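Local coordinates for protein GH127 beta-L-arabinofuranoside (PDB 4QJY) that probably hydrolyses beta-L-arabinofuranosides, releasing L-arabinose, as a glycoside hydrolase of family GH127, at residues 332-337 against 411-416; 386-391 against 638-643. All coordinates share one frame; numbering follows the deposited sequence. Where two conformers were deposited one is given.

Contact 1. Residues 332-337 against 411-416; sequences AETCAS and ACCPPN
C335 and C412 are joined by a disulfide, with SG of C335 2.1 Å from SG of C412 and a torsion of 97° about the S-S bond, close to the 90° of an unstrained link. C335 sends its sulfur across beside its own backbone N, opposite the carbonyl carbon (chi1 -66°), whereas SG of C412 is anti to its own N (chi1 -172°). The sulfur of C335 then lies over the face of the N416 amide: it is 3.6 Å from CG of N416 and nearly equidistant from OD1 and ND2. The extended side chain of E333 brings OE1 to 3.2 Å from CB of C412 and 3.9 Å from its SG. SG of C413 stays outside the bond, 4.2 Å from SG of C412. C412 and C413 were modelled in two conformers, so the distances to them describe one state.

Further out, E333 and C413 are the N-cap residues of helices 334-350 and 414-422, so the link ties together two helix starts. OG1 of T334 lies within hydrogen-bonding distance of OD1 of N383 and the carbonyl O of F380, two acceptors that its single proton can serve only in part, and V267 of helix 266-283 packs on E333 and C335. An acetate ion lies about 4 Å from the side chain of C335.

In characterised GH127 relatives, a glutamate and three cysteines bind zinc, and one cysteine acts as the nucleophile. The cluster of E333, C335, C412 and C413 is consistent with that site. With two sulfurs covalently paired, it is probably caught in an oxidised form that could not coordinate zinc in the same way.

Contact 2. Residues 386-391 against 638-643; sequences EVWPKA and EGEMVV
V387 and M641 form the antiparallel hydrogen-bonded pair of this contact, each giving its N-H to the other's carbonyl. The bond from N of V387 to O of M641 is 2.7 Å long and nearly straight (167°), with the donor tilted modestly from the carbonyl plane. The return bond, from N of M641 to O of V387, measures 3.0 Å and meets a lone pair in the carbonyl plane. O of V387 also accepts a hydrogen bond from a water at 2.8 Å, and that water donates to OE1 of E640 as well. CA-H...O contacts flank the pair, from CA of E386 to O of M641 and from CA of E640 to O of V387.

The side chains of E640 and W388 lie side by side, OE2 of E640 4.0 Å from CD1 of W388, the carboxylate and ring planes 50° apart. Backbone N atoms of N569 and L570 bind the E640 oxygens, and R544 of the second subunit makes a salt bridge to OE2 and a cation-pi contact with W388.

Side chains fill in around this core. V387 CG2 meets M641 CE at 4.2 Å, while on the other sheet face E386 and V642 lie side by side, CG of E386 3.9 Å from CG2 of V642. Beyond the end of strand 386-387 and before the start of strand 641-647, the P389 ring covers the backbone of G639, its CG 3.7 Å from C of G639. The pairing thus adds a catalytic-region strand to the C-terminal sheet, and E640, held from several directions, carries the join into the dimer interface.

How the contacts relate
The centres of the two contacts lie 21 Å apart and their nearest atoms about 9 Å, so they do not touch. Along the chain their segments alternate: 332-337, 386-391, 411-416 and finally 638-643. Strand 386-387 therefore falls inside the loop that the disulfide closes, and helix 414-422 is the next regular element after it. Contact 1 is buried, about 7 Å from the centre of the chain; contact 2 lies about 24 Å out, where strand 641-647 pairs with the catalytic-region strand. Strand 386-387 follows closely on F380 to N383, which bond to T334 of contact 1, so the chain itself leads from the probable active-site region to the C-terminal sheet, beside the subunit interface.

Contact 1. Residues 332-337 against 411-416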
ATOM      1  N   ALA A 332      -2.834   5.671  11.639  1.00 21.60           N
ATOM      2  CA  ALA A 332      -2.538   5.985  13.050  1.00 19.64           C
ATOM      3  C   ALA A 332      -2.534   7.483  13.290  1.00 20.65           C
ATOM      4  O   ALA A 332      -1.558   8.066  13.783  1.00 18.50           O
ATOM      5  CB  ALA A 332      -1.197   5.395  13.432  1.00 20.61           C
ATOM      6  N   GLU A 333      -3.638   8.105  12.881  1.00 20.45           N
ATOM      7  CA  GLU A 333      -3.866   9.523  13.004  1.00 21.11           C
ATOM      8  C   GLU A 333      -3.752   9.946  14.475  1.00 20.62           C
ATOM      9  O   GLU A 333      -4.293   9.273  15.386  1.00 20.19           O
ATOM     10  CB  GLU A 333      -5.280   9.818  12.487  1.00 23.56           C
ATOM     11  CG  GLU A 333      -5.656  11.270  12.455  1.00 26.69           C
ATOM     12  CD  GLU A 333      -7.056  11.535  11.895  1.00 29.28           C
ATOM     13  OE1 GLU A 333      -7.545  12.686  12.079  1.00 31.37           O
ATOM     14  OE2 GLU A 333      -7.668  10.638  11.259  1.00 27.19           O
ATOM     15  N   THR A 334      -3.035  11.026  14.718  1.00 20.44           N
ATOM     16  CA  THR A 334      -2.778  11.487  16.074  1.00 22.64           C
ATOM     17  C   THR A 334      -4.110  11.583  16.849  1.00 22.81           C
ATOM     18  O   THR A 334      -4.189  11.157  17.978  1.00 21.93           O
ATOM     19  CB  THR A 334      -2.065  12.865  16.069  1.00 25.45           C
ATOM     20  OG1 THR A 334      -0.868  12.793  15.277  1.00 27.73           O
ATOM     21  CG2 THR A 334      -1.694  13.295  17.451  1.00 25.77           C
ATOM     22  N   CYS A 335      -5.155  12.115  16.212  1.00 24.63           N
ATOM     23  CA  CYS A 335      -6.446  12.338  16.848  1.00 26.08           C
ATOM     24  C   CYS A 335      -7.165  11.034  17.158  1.00 24.92           C
ATOM     25  O   CYS A 335      -8.076  11.021  18.007  1.00 22.90           O
ATOM     26  CB  CYS A 335      -7.352  13.288  16.013  1.00 32.19           C
ATOM     27  SG  CYS A 335      -6.692  14.989  15.922  1.00 40.46           S
ATOM     28  N   ALA A 336      -6.776   9.948  16.490  1.00 21.80           N
ATOM     29  CA  ALA A 336      -7.361   8.667  16.809  1.00 22.31           C
ATOM     30  C   ALA A 336      -6.784   8.068  18.102  1.00 20.03           C
ATOM     31  O   ALA A 336      -7.516   7.495  18.878  1.00 19.52           O
ATOM     32  CB  ALA A 336      -7.247   7.706  15.655  1.00 23.02           C
ATOM     33  N   SER A 337      -5.501   8.237  18.355  1.00 20.82           N
ATOM     34  CA  SER A 337      -4.925   7.805  19.654  1.00 21.07           C
ATOM     35  C   SER A 337      -5.448   8.671  20.788  1.00 21.12           C
ATOM     36  O   SER A 337      -5.694   8.179  21.886  1.00 19.62           O
ATOM     37  CB  SER A 337      -3.413   7.878  19.611  1.00 22.24           C
ATOM     38  OG  SER A 337      -2.968   6.790  18.834  1.00 25.23           O
ATOM     39  N   ALA A 411      -8.550  19.590  10.328  1.00 59.13           N
ATOM     40  CA  ALA A 411      -9.443  18.551  10.951  1.00 59.15           C
ATOM     41  C   ALA A 411      -8.765  17.989  12.232  1.00 51.91           C
ATOM     42  O   ALA A 411      -9.246  18.176  13.354  1.00 45.41           O
ATOM     43  CB  ALA A 411      -9.829  17.428   9.981  1.00 59.31           C
ATOM     44  N   CYS A 412      -7.641  17.321  12.016  0.60 50.11           N
ATOM     45  CA  CYS A 412      -6.760  16.972  13.086  0.60 50.89           C
ATOM     46  C   CYS A 412      -5.588  17.946  13.119  0.60 50.71           C
ATOM     47  O   CYS A 412      -5.026  18.332  12.081  0.60 52.14           O
ATOM     48  CB  CYS A 412      -6.255  15.529  12.933  0.60 49.63           C
ATOM     49  SG  CYS A 412      -5.321  14.912  14.368  0.60 57.04           S
ATOM     50  N   CYS A 413      -5.355  18.452  14.318  0.60 53.22           N
ATOM     51  CA  CYS A 413      -4.066  18.287  14.990  0.60 55.78           C
ATOM     52  C   CYS A 413      -3.860  19.171  16.198  0.60 53.42           C
ATOM     53  O   CYS A 413      -4.194  18.742  17.307  0.60 53.76           O
ATOM     54  CB  CYS A 413      -2.818  18.241  14.082  0.60 55.41           C
ATOM     55  SG  CYS A 413      -1.717  16.988  14.768  0.60 54.78           S
ATOM     56  N   PRO A 414      -3.322  20.389  16.002  0.60 51.64           N
ATOM     57  CA  PRO A 414      -2.602  20.914  17.161  0.60 47.39           C
ATOM     58  C   PRO A 414      -3.480  21.273  18.370  0.60 41.56           C
ATOM     59  O   PRO A 414      -3.152  20.840  19.468  0.60 35.32           O
ATOM     60  CB  PRO A 414      -1.804  22.107  16.591  0.60 47.21           C
ATOM     61  CG  PRO A 414      -1.931  21.992  15.097  0.60 49.10           C
ATOM     62  CD  PRO A 414      -3.257  21.326  14.870  0.60 50.84           C
ATOM     63  N   PRO A 415      -4.574  22.051  18.188  1.00 42.08           N
ATOM     64  CA  PRO A 415      -5.378  22.191  19.410  1.00 45.92           C
ATOM     65  C   PRO A 415      -5.979  20.872  19.907  1.00 41.06           C
ATOM     66  O   PRO A 415      -6.289  20.759  21.099  1.00 41.97           O
ATOM     67  CB  PRO A 415      -6.464  23.208  19.015  1.00 43.07           C
ATOM     68  CG  PRO A 415      -5.754  24.077  18.046  1.00 43.99           C
ATOM     69  CD  PRO A 415      -4.946  23.111  17.216  1.00 43.63           C
ATOM     70  N   ASN A 416      -6.095  19.884  19.030  1.00 35.70           N
ATOM     71  CA  ASN A 416      -6.527  18.599  19.488  1.00 35.29           C
ATOM     72  C   ASN A 416      -5.500  17.982  20.473  1.00 31.83           C
ATOM     73  O   ASN A 416      -5.853  17.529  21.571  1.00 29.92           O
ATOM     74  CB  ASN A 416      -6.851  17.713  18.318  1.00 39.11           C
ATOM     75  CG  ASN A 416      -8.243  17.142  18.427  1.00 47.72           C
ATOM     76  OD1 ASN A 416      -9.172  17.619  17.751  1.00 50.39           O
ATOM     77  ND2 ASN A 416      -8.416  16.153  19.321  1.00 46.30           N
TER

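Contact 2. Residues 386-391 against 638-643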
ATOM      1  N   GLU A 386       7.049   2.558  10.432  1.00 26.43           N
ATOM      2  CA  GLU A 386       8.212   2.295   9.562  1.00 26.81           C
ATOM      3  C   GLU A 386       8.268   3.358   8.479  1.00 26.58           C
ATOM      4  O   GLU A 386       7.299   3.562   7.747  1.00 23.99           O
ATOM      5  CB  GLU A 386       8.040   0.964   8.891  1.00 31.09           C
ATOM      6  CG  GLU A 386       9.193   0.504   8.021  1.00 37.78           C
ATOM      7  CD  GLU A 386       8.817  -0.756   7.278  1.00 42.26           C
ATOM      8  OE1 GLU A 386       8.185  -1.614   7.915  1.00 53.79           O
ATOM      9  OE2 GLU A 386       9.084  -0.870   6.061  1.00 45.51           O
ATOM     10  N   VAL A 387       9.408   4.006   8.355  1.00 24.52           N
ATOM     11  CA  VAL A 387       9.575   4.938   7.327  1.00 25.88           C
ATOM     12  C   VAL A 387      10.831   4.677   6.516  1.00 25.86           C
ATOM     13  O   VAL A 387      11.908   4.505   7.060  1.00 22.13           O
ATOM     14  CB  VAL A 387       9.638   6.335   7.919  1.00 27.02           C
ATOM     15  CG1 VAL A 387       9.811   7.344   6.819  1.00 29.21           C
ATOM     16  CG2 VAL A 387       8.371   6.609   8.693  1.00 27.50           C
ATOM     17  N   TRP A 388      10.651   4.695   5.193  1.00 31.18           N
ATOM     18  CA  TRP A 388      11.749   4.820   4.193  1.00 31.20           C
ATOM     19  C   TRP A 388      11.469   6.080   3.394  1.00 27.78           C
ATOM     20  O   TRP A 388      10.576   6.070   2.594  1.00 29.33           O
ATOM     21  CB  TRP A 388      11.765   3.578   3.315  1.00 29.93           C
ATOM     22  CG  TRP A 388      12.840   3.540   2.285  1.00 30.01           C
ATOM     23  CD1 TRP A 388      13.958   4.332   2.209  1.00 28.46           C
ATOM     24  CD2 TRP A 388      12.924   2.615   1.192  1.00 28.12           C
ATOM     25  NE1 TRP A 388      14.712   3.957   1.130  1.00 28.10           N
ATOM     26  CE2 TRP A 388      14.117   2.898   0.503  1.00 27.73           C
ATOM     27  CE3 TRP A 388      12.095   1.575   0.731  1.00 28.83           C
ATOM     28  CZ2 TRP A 388      14.487   2.216  -0.642  1.00 31.96           C
ATOM     29  CZ3 TRP A 388      12.472   0.861  -0.410  1.00 28.32           C
ATOM     30  CH2 TRP A 388      13.647   1.198  -1.089  1.00 32.05           C
ATOM     31  N   PRO A 389      12.181   7.189   3.663  1.00 28.13           N
ATOM     32  CA  PRO A 389      11.687   8.476   3.114  1.00 26.85           C
ATOM     33  C   PRO A 389      11.457   8.468   1.598  1.00 27.15           C
ATOM     34  O   PRO A 389      10.409   8.919   1.110  1.00 23.88           O
ATOM     35  CB  PRO A 389      12.780   9.505   3.520  1.00 24.90           C
ATOM     36  CG  PRO A 389      13.453   8.888   4.680  1.00 26.76           C
ATOM     37  CD  PRO A 389      13.415   7.374   4.458  1.00 26.22           C
ATOM     38  N   LYS A 390      12.401   7.927   0.847  1.00 28.32           N
ATOM     39  CA  LYS A 390      12.174   7.799  -0.566  1.00 28.89           C
ATOM     40  C   LYS A 390      10.840   7.123  -0.942  1.00 26.51           C
ATOM     41  O   LYS A 390      10.203   7.520  -1.903  1.00 25.60           O
ATOM     42  CB  LYS A 390      13.312   7.053  -1.246  1.00 33.25           C
ATOM     43  CG  LYS A 390      13.123   7.089  -2.756  1.00 40.05           C
ATOM     44  CD  LYS A 390      14.408   7.383  -3.496  1.00 47.83           C
ATOM     45  CE  LYS A 390      14.166   7.493  -5.007  1.00 52.11           C
ATOM     46  NZ  LYS A 390      13.280   8.632  -5.414  1.00 51.21           N
ATOM     47  N   ALA A 391      10.419   6.101  -0.204  1.00 24.60           N
ATOM     48  CA  ALA A 391       9.208   5.381  -0.563  1.00 22.96           C
ATOM     49  C   ALA A 391       7.943   6.140  -0.220  1.00 23.60           C
ATOM     50  O   ALA A 391       6.892   5.812  -0.708  1.00 22.57           O
ATOM     51  CB  ALA A 391       9.207   4.037   0.093  1.00 23.88           C
ATOM     52  N   GLU A 638      15.470  14.148   8.819  1.00 30.46           N
ATOM     53  CA  GLU A 638      14.811  13.189   8.001  1.00 31.04           C
ATOM     54  C   GLU A 638      15.659  11.939   7.906  1.00 28.20           C
ATOM     55  O   GLU A 638      16.869  12.025   7.730  1.00 26.67           O
ATOM     56  CB  GLU A 638      14.598  13.770   6.604  1.00 31.72           C
ATOM     57  CG  GLU A 638      13.844  12.852   5.667  1.00 34.86           C
ATOM     58  CD  GLU A 638      13.403  13.557   4.407  1.00 37.62           C
ATOM     59  OE1 GLU A 638      13.932  14.628   4.079  1.00 51.86           O
ATOM     60  OE2 GLU A 638      12.544  13.060   3.708  1.00 41.13           O
ATOM     61  N   GLY A 639      15.011  10.778   8.052  1.00 24.67           N
ATOM     62  CA  GLY A 639      15.671   9.518   7.817  1.00 22.27           C
ATOM     63  C   GLY A 639      14.777   8.333   8.059  1.00 22.54           C
ATOM     64  O   GLY A 639      13.613   8.425   8.462  1.00 22.59           O
ATOM     65  N   GLU A 640      15.347   7.183   7.826  1.00 22.84           N
ATOM     66  CA  GLU A 640      14.641   5.952   8.043  1.00 24.20           C
ATOM     67  C   GLU A 640      14.290   5.755   9.528  1.00 22.38           C
ATOM     68  O   GLU A 640      15.060   6.143  10.419  1.00 20.87           O
ATOM     69  CB  GLU A 640      15.521   4.792   7.574  1.00 24.96           C
ATOM     70  CG  GLU A 640      15.740   4.780   6.081  1.00 26.46           C
ATOM     71  CD  GLU A 640      16.371   3.479   5.584  1.00 28.50           C
ATOM     72  OE1 GLU A 640      16.110   2.412   6.173  1.00 27.05           O
ATOM     73  OE2 GLU A 640      17.120   3.523   4.579  1.00 30.18           O
ATOM     74  N   MET A 641      13.159   5.104   9.775  1.00 22.52           N
ATOM     75  CA  MET A 641      12.771   4.745  11.162  1.00 22.71           C
ATOM     76  C   MET A 641      12.018   3.435  11.129  1.00 21.43           C
ATOM     77  O   MET A 641      11.253   3.198  10.208  1.00 19.64           O
ATOM     78  CB  MET A 641      11.943   5.869  11.814  1.00 23.07           C
ATOM     79  CG  MET A 641      11.494   5.573  13.231  1.00 23.06           C
ATOM     80  SD  MET A 641      10.068   4.476  13.261  1.00 20.91           S
ATOM     81  CE  MET A 641       8.767   5.636  12.805  1.00 20.79           C
ATOM     82  N   VAL A 642      12.272   2.576  12.117  1.00 21.65           N
ATOM     83  CA  VAL A 642      11.564   1.316  12.254  1.00 22.60           C
ATOM     84  C   VAL A 642      11.275   1.045  13.741  1.00 22.73           C
ATOM     85  O   VAL A 642      12.125   1.218  14.596  1.00 22.61           O
ATOM     86  CB  VAL A 642      12.363   0.114  11.680  1.00 25.28           C
ATOM     87  CG1 VAL A 642      11.640  -1.192  11.962  1.00 29.52           C
ATOM     88  CG2 VAL A 642      12.401   0.164  10.180  1.00 26.80           C
ATOM     89  N   VAL A 643      10.083   0.557  14.019  1.00 21.50           N
ATOM     90  CA  VAL A 643       9.757   0.060  15.314  1.00 22.28           C
ATOM     91  C   VAL A 643       9.934  -1.439  15.358  1.00 21.65           C
ATOM     92  O   VAL A 643      10.593  -1.913  16.251  1.00 23.10           O
ATOM     93  CB  VAL A 643       8.332   0.450  15.710  1.00 24.29           C
ATOM     94  CG1 VAL A 643       7.823  -0.349  16.921  1.00 25.01           C
ATOM     95  CG2 VAL A 643       8.322   1.921  16.012  1.00 25.14           C
TER
HETATM   96  O   HOH W   1      13.063   1.958   6.855  1.00 37.73           O